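Local atomic coordinates of formate dehydrogenase (Pyrobaculum aerophilum, PDB entry 1QP8), a protein that binds NADPH and probably acts as an oxidoreductase of the D-isomer specific 2-hydroxyacid dehydrogenase family, perhaps reducing glyoxylate or hydroxypyruvate. Residues 222-227 with 253-258; 54-57 with 63-66; 92-97 with 175-180. All blocks are in the same frame, centred on the assembly; numbering follows the deposited sequence.

Contact 1: 222-227 with 253-258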
loop_
_atom_site.group_PDB
_atom_site.type_symbol
_atom_site.label_atom_id
_atom_site.label_comp_id
_atom_site.label_asym_id
_atom_site.label_seq_id
_atom_site.Cartn_x
_atom_site.Cartn_y
_atom_site.Cartn_z
ATOM N N ARG A 222 -0.712 -6.133 25.906
ATOM C CA ARG A 222 -1.986 -6.461 26.494
ATOM C C ARG A 222 -3.141 -6.439 25.526
ATOM O O ARG A 222 -3.933 -7.379 25.489
ATOM C CB ARG A 222 -2.293 -5.524 27.646
ATOM C CG ARG A 222 -3.745 -5.555 28.026
ATOM C CD ARG A 222 -4.026 -4.725 29.235
ATOM N NE ARG A 222 -5.457 -4.517 29.354
ATOM C CZ ARG A 222 -6.064 -4.090 30.450
ATOM N NH1 ARG A 222 -5.356 -3.826 31.541
ATOM N NH2 ARG A 222 -7.385 -3.934 30.449
ATOM N N ILE A 223 -3.271 -5.371 24.748
ATOM C CA ILE A 223 -4.393 -5.324 23.825
ATOM C C ILE A 223 -4.245 -6.393 22.752
ATOM O O ILE A 223 -5.238 -6.952 22.289
ATOM C CB ILE A 223 -4.560 -3.944 23.158
ATOM C CG1 ILE A 223 -5.950 -3.867 22.526
ATOM C CG2 ILE A 223 -3.504 -3.725 22.091
ATOM C CD1 ILE A 223 -6.251 -2.557 21.844
ATOM N N LEU A 224 -3.005 -6.687 22.364
ATOM C CA LEU A 224 -2.778 -7.705 21.353
ATOM C C LEU A 224 -3.275 -9.033 21.864
ATOM O O LEU A 224 -3.863 -9.795 21.106
ATOM C CB LEU A 224 -1.303 -7.811 21.003
ATOM C CG LEU A 224 -0.870 -6.841 19.911
ATOM C CD1 LEU A 224 0.651 -6.780 19.852
ATOM C CD2 LEU A 224 -1.467 -7.287 18.603
ATOM N N LYS A 225 -3.052 -9.305 23.150
ATOM C CA LYS A 225 -3.502 -10.567 23.745
ATOM C C LYS A 225 -5.002 -10.607 24.000
ATOM O O LYS A 225 -5.543 -11.661 24.321
ATOM C CB LYS A 225 -2.791 -10.834 25.066
ATOM C CG LYS A 225 -1.363 -11.312 24.933
ATOM C CD LYS A 225 -0.659 -11.247 26.268
ATOM C CE LYS A 225 0.782 -11.705 26.153
ATOM N NZ LYS A 225 1.591 -11.335 27.361
ATOM N N GLU A 226 -5.671 -9.466 23.872
ATOM C CA GLU A 226 -7.110 -9.415 24.094
ATOM C C GLU A 226 -7.884 -9.382 22.793
ATOM O O GLU A 226 -8.916 -10.033 22.661
ATOM C CB GLU A 226 -7.504 -8.180 24.899
ATOM C CG GLU A 226 -6.829 -8.035 26.243
ATOM C CD GLU A 226 -7.455 -6.917 27.043
ATOM O OE1 GLU A 226 -8.054 -6.020 26.408
ATOM O OE2 GLU A 226 -7.344 -6.933 28.290
ATOM N N ARG A 227 -7.403 -8.604 21.834
ATOM C CA ARG A 227 -8.099 -8.498 20.565
ATOM C C ARG A 227 -7.341 -9.188 19.442
ATOM O O ARG A 227 -6.420 -8.630 18.845
ATOM C CB ARG A 227 -8.374 -7.019 20.261
ATOM C CG ARG A 227 -9.339 -6.419 21.285
ATOM C CD ARG A 227 -9.042 -4.979 21.703
ATOM N NE ARG A 227 -9.716 -3.999 20.859
ATOM C CZ ARG A 227 -10.114 -2.802 21.276
ATOM N NH1 ARG A 227 -9.913 -2.428 22.532
ATOM N NH2 ARG A 227 -10.714 -1.978 20.433
ATOM N N PRO A 253 0.398 -14.031 16.501
ATOM C CA PRO A 253 -0.093 -14.041 15.128
ATOM C C PRO A 253 -0.654 -12.726 14.624
ATOM O O PRO A 253 -0.729 -12.512 13.419
ATOM C CB PRO A 253 -1.095 -15.193 15.120
ATOM C CG PRO A 253 -1.463 -15.356 16.551
ATOM C CD PRO A 253 -0.165 -15.149 17.264
ATOM N N ASN A 254 -1.029 -11.830 15.526
ATOM C CA ASN A 254 -1.560 -10.549 15.084
ATOM C C ASN A 254 -0.537 -9.426 15.140
ATOM O O ASN A 254 -0.871 -8.279 15.449
ATOM C CB ASN A 254 -2.813 -10.184 15.874
ATOM C CG ASN A 254 -2.631 -10.328 17.363
ATOM O OD1 ASN A 254 -1.824 -11.147 17.842
ATOM N ND2 ASN A 254 -3.404 -9.549 18.119
ATOM N N VAL A 255 0.716 -9.766 14.841
ATOM C CA VAL A 255 1.774 -8.770 14.795
ATOM C C VAL A 255 2.538 -8.906 13.484
ATOM O O VAL A 255 2.767 -10.014 13.016
ATOM C CB VAL A 255 2.782 -8.911 15.959
ATOM C CG1 VAL A 255 3.978 -8.005 15.708
ATOM C CG2 VAL A 255 2.134 -8.534 17.284
ATOM N N VAL A 256 2.892 -7.778 12.878
ATOM C CA VAL A 256 3.675 -7.789 11.655
ATOM C C VAL A 256 4.886 -6.998 12.074
ATOM O O VAL A 256 4.757 -5.896 12.607
ATOM C CB VAL A 256 3.010 -7.050 10.496
ATOM C CG1 VAL A 256 4.036 -6.855 9.381
ATOM C CG2 VAL A 256 1.793 -7.852 9.969
ATOM N N ALA A 257 6.068 -7.543 11.834
ATOM C CA ALA A 257 7.265 -6.854 12.257
ATOM C C ALA A 257 8.383 -6.829 11.233
ATOM O O ALA A 257 8.639 -7.818 10.547
ATOM C CB ALA A 257 7.753 -7.475 13.522
ATOM N N THR A 258 9.038 -5.678 11.133
ATOM C CA THR A 258 10.163 -5.496 10.232
ATOM C C THR A 258 11.286 -4.908 11.078
ATOM O O THR A 258 11.045 -4.140 12.017
ATOM C CB THR A 258 9.828 -4.582 9.025
ATOM O OG1 THR A 258 9.273 -3.343 9.480
ATOM C CG2 THR A 258 8.855 -5.276 8.102
#
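Leu224 and Asn254 meet where the C-terminal part of helix 217-226 packs beside strand 255-257, an outermost strand of the parallel sheet in the Rossmann-type NAD-binding domain. Leu224 does two jobs there, one with its backbone and one with its side chain. The side-chain amide of Asn254 donates from ND2 to the carbonyl O of Leu224 at 3.0 Å, with an N-H...O angle of 162°. The acceptor lies close to the plane of the amide, while the donor sits 20° off the carbonyl plane. Asn254 CG stands between its own backbone N and carbonyl carbon (chi1 49°), which turns the amide toward the helix. ND2 also donates to the carbonyl of Phe230, so this one nitrogen links the helix carbonyl to the main chain leading into strand 231-234.

The leucine and asparagine side chains pass alongside, pointing opposite ways. Beside the amide the contact is hydrocarbon: Leu224 CD1 reaches Val255 CG2 at 3.4 Å, the two side chains lying nearly perpendicular, and Phe232 and Phe249 also touch Leu224. The outer side of the helix is looser and polar. There Arg222 and Glu226 are exposed and form a salt bridge, NE to OE2 3.2 Å, whose hydrogen bond is weak, and Glu226 OE1 bonds to Tyr194 OH.

A leucine in place of Asn254 would probably leave the carbonyls of Leu224 and Phe230 without their shared donor. The chemistry implies a buried junction in which one amide satisfies main-chain oxygens while apolar side chains pack beside it.

Contact 2: 54-57 with 63-66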
loop_
_atom_site.group_PDB
_atom_site.type_symbol
_atom_site.label_atom_id
_atom_site.label_comp_id
_atom_site.label_asym_id
_atom_site.label_seq_id
_atom_site.Cartn_x
_atom_site.Cartn_y
_atom_site.Cartn_z
ATOM N N ILE A 54 26.304 20.446 16.107
ATOM C CA ILE A 54 26.300 19.004 15.895
ATOM C C ILE A 54 25.202 18.623 14.916
ATOM O O ILE A 54 24.013 18.687 15.253
ATOM C CB ILE A 54 26.063 18.223 17.200
ATOM C CG1 ILE A 54 27.266 18.391 18.142
ATOM C CG2 ILE A 54 25.873 16.751 16.900
ATOM C CD1 ILE A 54 27.112 17.662 19.488
ATOM N N GLN A 55 25.601 18.240 13.703
ATOM C CA GLN A 55 24.654 17.831 12.677
ATOM C C GLN A 55 24.513 16.329 12.745
ATOM O O GLN A 55 25.498 15.601 12.574
ATOM C CB GLN A 55 25.150 18.198 11.283
ATOM C CG GLN A 55 24.233 17.709 10.157
ATOM C CD GLN A 55 22.866 18.373 10.201
ATOM O OE1 GLN A 55 22.759 19.601 10.072
ATOM N NE2 GLN A 55 21.813 17.571 10.389
ATOM N N VAL A 56 23.290 15.873 12.992
ATOM C CA VAL A 56 23.014 14.450 13.066
ATOM C C VAL A 56 22.437 13.985 11.734
ATOM O O VAL A 56 21.632 14.674 11.117
ATOM C CB VAL A 56 22.003 14.128 14.194
ATOM C CG1 VAL A 56 21.854 12.608 14.332
ATOM C CG2 VAL A 56 22.469 14.741 15.514
ATOM N N VAL A 57 22.855 12.805 11.296
ATOM C CA VAL A 57 22.388 12.235 10.037
ATOM C C VAL A 57 20.969 11.664 10.118
ATOM O O VAL A 57 20.195 11.769 9.171
ATOM C CB VAL A 57 23.337 11.115 9.581
ATOM C CG1 VAL A 57 23.026 10.716 8.143
ATOM C CG2 VAL A 57 24.776 11.585 9.710
ATOM N N HIS A 63 18.289 9.380 20.747
ATOM C CA HIS A 63 19.457 8.563 21.047
ATOM C C HIS A 63 20.685 9.352 21.523
ATOM O O HIS A 63 21.632 8.770 22.054
ATOM C CB HIS A 63 19.840 7.738 19.826
ATOM C CG HIS A 63 20.151 8.566 18.628
ATOM N ND1 HIS A 63 19.177 9.229 17.914
ATOM C CD2 HIS A 63 21.330 8.873 18.037
ATOM C CE1 HIS A 63 19.742 9.908 16.931
ATOM N NE2 HIS A 63 21.047 9.709 16.983
ATOM N N LEU A 64 20.681 10.666 21.339
ATOM C CA LEU A 64 21.817 11.482 21.764
ATOM C C LEU A 64 21.920 11.638 23.275
ATOM O O LEU A 64 20.916 11.847 23.960
ATOM C CB LEU A 64 21.718 12.876 21.162
ATOM C CG LEU A 64 21.778 13.052 19.652
ATOM C CD1 LEU A 64 21.627 14.547 19.357
ATOM C CD2 LEU A 64 23.104 12.538 19.107
ATOM N N PRO A 65 23.149 11.581 23.810
ATOM C CA PRO A 65 23.401 11.722 25.248
ATOM C C PRO A 65 22.576 12.835 25.865
ATOM O O PRO A 65 21.935 12.645 26.889
ATOM C CB PRO A 65 24.869 12.069 25.311
ATOM C CG PRO A 65 25.440 11.365 24.152
ATOM C CD PRO A 65 24.414 11.552 23.054
ATOM N N TRP A 66 22.601 14.002 25.239
ATOM C CA TRP A 66 21.860 15.160 25.724
ATOM C C TRP A 66 22.329 15.621 27.095
ATOM O O TRP A 66 22.663 16.792 27.274
ATOM C CB TRP A 66 20.353 14.881 25.759
ATOM C CG TRP A 66 19.715 15.063 24.428
ATOM C CD1 TRP A 66 19.018 14.129 23.718
ATOM C CD2 TRP A 66 19.739 16.249 23.608
ATOM N NE1 TRP A 66 18.613 14.653 22.505
ATOM C CE2 TRP A 66 19.043 15.953 22.415
ATOM C CE3 TRP A 66 20.294 17.525 23.777
ATOM C CZ2 TRP A 66 18.875 16.890 21.381
ATOM C CZ3 TRP A 66 20.132 18.460 22.750
ATOM C CH2 TRP A 66 19.427 18.135 21.565
#
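Val56 meets Leu64 and His63 with one methyl each, and the way its two branches diverge decides the contact, which packs the end of a strand against the loop that follows it. CG1 is anti to the backbone N (chi1 -174°), which leaves CG2 beside that N; the pair therefore opens like a fork toward 63-66. Along one prong Val56 and Leu64 reach for each other tip to tip, CG2 standing 3.9 Å from Leu64 CD1. Along the other, Val56 CG1 comes to the edge of the His63 imidazole, near the ring plane, 4.0 Å from NE2.

His63 CG lies between its backbone N and carbonyl carbon (chi1 59°), bringing a side chain that leaves the backbone obliquely round to the valine; NE2 also makes a weak hydrogen bond to the carbonyl of Ser38. This histidine is on the side near the cofactor, its side chain about 8 Å from bound NADPH. Leu64 meanwhile places its CB against one face of the Trp66 indole, 3.8 Å above the plane and displaced from the ring centre. No hydrogen bond joins the two segments. A polar link within 54-57 is that from Gln55 NE2 to Val56 O at 3.0 Å, made from above the carbonyl plane.

Strand 54-55 pairs in parallel with strand 75-76, and Val75 packs against Val56, Leu64 and Trp66 alike. Helix 268-286 adjoins the strand segment through contacts to Gln55 and Val57, while the Trp66 ring stacks on Tyr300 near the C-terminus.

Contact 3: 92-97 with 175-180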
loop_
_atom_site.group_PDB
_atom_site.type_symbol
_atom_site.label_atom_id
_atom_site.label_comp_id
_atom_site.label_asym_id
_atom_site.label_seq_id
_atom_site.Cartn_x
_atom_site.Cartn_y
_atom_site.Cartn_z
ATOM N N ALA A 92 2.719 0.430 3.139
ATOM C CA ALA A 92 2.859 -1.002 2.909
ATOM C C ALA A 92 2.563 -1.704 4.216
ATOM O O ALA A 92 1.797 -2.662 4.266
ATOM C CB ALA A 92 4.272 -1.319 2.460
ATOM N N LEU A 93 3.175 -1.212 5.281
ATOM C CA LEU A 93 2.958 -1.794 6.595
ATOM C C LEU A 93 1.493 -1.795 6.964
ATOM O O LEU A 93 1.035 -2.655 7.706
ATOM C CB LEU A 93 3.726 -1.036 7.676
ATOM C CG LEU A 93 5.029 -1.693 8.129
ATOM C CD1 LEU A 93 5.579 -0.941 9.338
ATOM C CD2 LEU A 93 4.773 -3.164 8.478
ATOM N N LEU A 94 0.753 -0.829 6.448
ATOM C CA LEU A 94 -0.659 -0.734 6.744
ATOM C C LEU A 94 -1.506 -1.639 5.854
ATOM O O LEU A 94 -2.261 -2.486 6.340
ATOM C CB LEU A 94 -1.107 0.714 6.585
ATOM C CG LEU A 94 -2.613 0.967 6.554
ATOM C CD1 LEU A 94 -3.235 0.524 7.871
ATOM C CD2 LEU A 94 -2.868 2.453 6.290
ATOM N N LEU A 95 -1.374 -1.463 4.549
ATOM C CA LEU A 95 -2.161 -2.232 3.605
ATOM C C LEU A 95 -1.947 -3.749 3.625
ATOM O O LEU A 95 -2.881 -4.499 3.368
ATOM C CB LEU A 95 -1.920 -1.707 2.183
ATOM C CG LEU A 95 -2.094 -0.206 1.915
ATOM C CD1 LEU A 95 -1.943 0.068 0.435
ATOM C CD2 LEU A 95 -3.451 0.231 2.384
ATOM N N ALA A 96 -0.731 -4.209 3.914
ATOM C CA ALA A 96 -0.461 -5.646 3.918
ATOM C C ALA A 96 -1.406 -6.378 4.848
ATOM O O ALA A 96 -2.047 -7.351 4.450
ATOM C CB ALA A 96 0.983 -5.932 4.309
ATOM N N PRO A 97 -1.490 -5.938 6.113
ATOM C CA PRO A 97 -2.389 -6.585 7.071
ATOM C C PRO A 97 -3.824 -6.081 6.895
ATOM O O PRO A 97 -4.787 -6.847 7.023
ATOM C CB PRO A 97 -1.839 -6.168 8.443
ATOM C CG PRO A 97 -0.582 -5.368 8.157
ATOM C CD PRO A 97 -0.691 -4.879 6.756
ATOM N N ALA A 175 -11.269 4.417 15.580
ATOM C CA ALA A 175 -10.494 4.469 14.354
ATOM C C ALA A 175 -10.217 3.023 13.931
ATOM O O ALA A 175 -10.031 2.137 14.781
ATOM C CB ALA A 175 -9.203 5.225 14.585
ATOM N N ARG A 176 -10.217 2.777 12.622
ATOM C CA ARG A 176 -9.959 1.433 12.123
ATOM C C ARG A 176 -8.486 1.234 11.819
ATOM O O ARG A 176 -8.058 0.125 11.492
ATOM C CB ARG A 176 -10.804 1.135 10.881
ATOM C CG ARG A 176 -12.259 0.897 11.235
ATOM C CD ARG A 176 -13.189 0.730 10.032
ATOM N NE ARG A 176 -13.152 -0.587 9.386
ATOM C CZ ARG A 176 -12.889 -1.744 9.999
ATOM N NH1 ARG A 176 -12.611 -1.790 11.302
ATOM N NH2 ARG A 176 -12.947 -2.875 9.305
ATOM N N ALA A 177 -7.707 2.303 11.966
ATOM C CA ALA A 177 -6.282 2.248 11.697
ATOM C C ALA A 177 -5.569 3.487 12.177
ATOM O O ALA A 177 -6.169 4.539 12.345
ATOM C CB ALA A 177 -6.056 2.100 10.223
ATOM N N ALA A 178 -4.266 3.356 12.364
ATOM C CA ALA A 178 -3.446 4.454 12.810
ATOM C C ALA A 178 -2.048 4.236 12.274
ATOM O O ALA A 178 -1.549 3.113 12.262
ATOM C CB ALA A 178 -3.419 4.493 14.321
ATOM N N VAL A 179 -1.432 5.313 11.806
ATOM C CA VAL A 179 -0.070 5.273 11.304
ATOM C C VAL A 179 0.679 6.209 12.241
ATOM O O VAL A 179 0.525 7.426 12.152
ATOM C CB VAL A 179 0.017 5.830 9.867
ATOM C CG1 VAL A 179 1.471 6.082 9.485
ATOM C CG2 VAL A 179 -0.629 4.855 8.894
ATOM N N CYS A 180 1.461 5.655 13.160
ATOM C CA CYS A 180 2.199 6.496 14.090
ATOM C C CYS A 180 3.598 6.810 13.573
ATOM O O CYS A 180 4.308 5.926 13.092
ATOM C CB CYS A 180 2.296 5.841 15.468
ATOM S SG CYS A 180 3.325 6.821 16.609
#
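Leu94 plugs helix 83-98 onto strand 177-180 in a purely apolar helix-on-sheet contact, within the Rossmann-type domain that binds NADPH. The evidence is one forked side chain meeting two residues of the strand. Leu94 CD1 stands 4.0 Å from Ala177 CB, and Leu94 CD2 lies 4.2 Å from Val179 CG2. With CG anti to the backbone N (chi1 167°), the leucine carries its two methyls out toward the strand and spreads them along it, one to each partner. Ala177 and Val179 are two residues apart and offer their side chains on the same side of the sheet, whereas Ala178 between them turns away. The leucine side chain runs crosswise to that of Val179. No hydrogen bond links the segments, and the separations are those of ordinary van der Waals packing, with all three residues buried.

Strand 177-180 is an inner strand of the parallel sheet, between 126-130 and 205-208. Leu94 also touches Val205 and Val207 of the latter, and Leu143 of helix 135-145, which meets Val179 through Val139. Beyond helix 83-98 lies the second subunit, whose Ala96 packs on Ala96 of this chain.

All three contacts are centred on side chains that are mostly buried, but lie in different parts of the fold. Contacts 1 and 3 share the six-stranded parallel sheet, one at an outermost strand, 255-257, and the other at inner strand 177-180, with centres 13 Å apart; Val256 CG1 reaches Leu93 CD2 at 3.9 Å. Contacts 1 and 3 both touch the second subunit. Contact 2 lies on the opposite side of the chain's centre, about 17 Å from contact 1 between nearest atoms, beside strands 54-55 and 75-76. Chemistry follows place: contact 1 uses an amide hydrogen bond beside its apolar packing, with a salt bridge on the helix's exposed side; contact 3 is hydrocarbon alone; contact 2 adds a partly exposed imidazole.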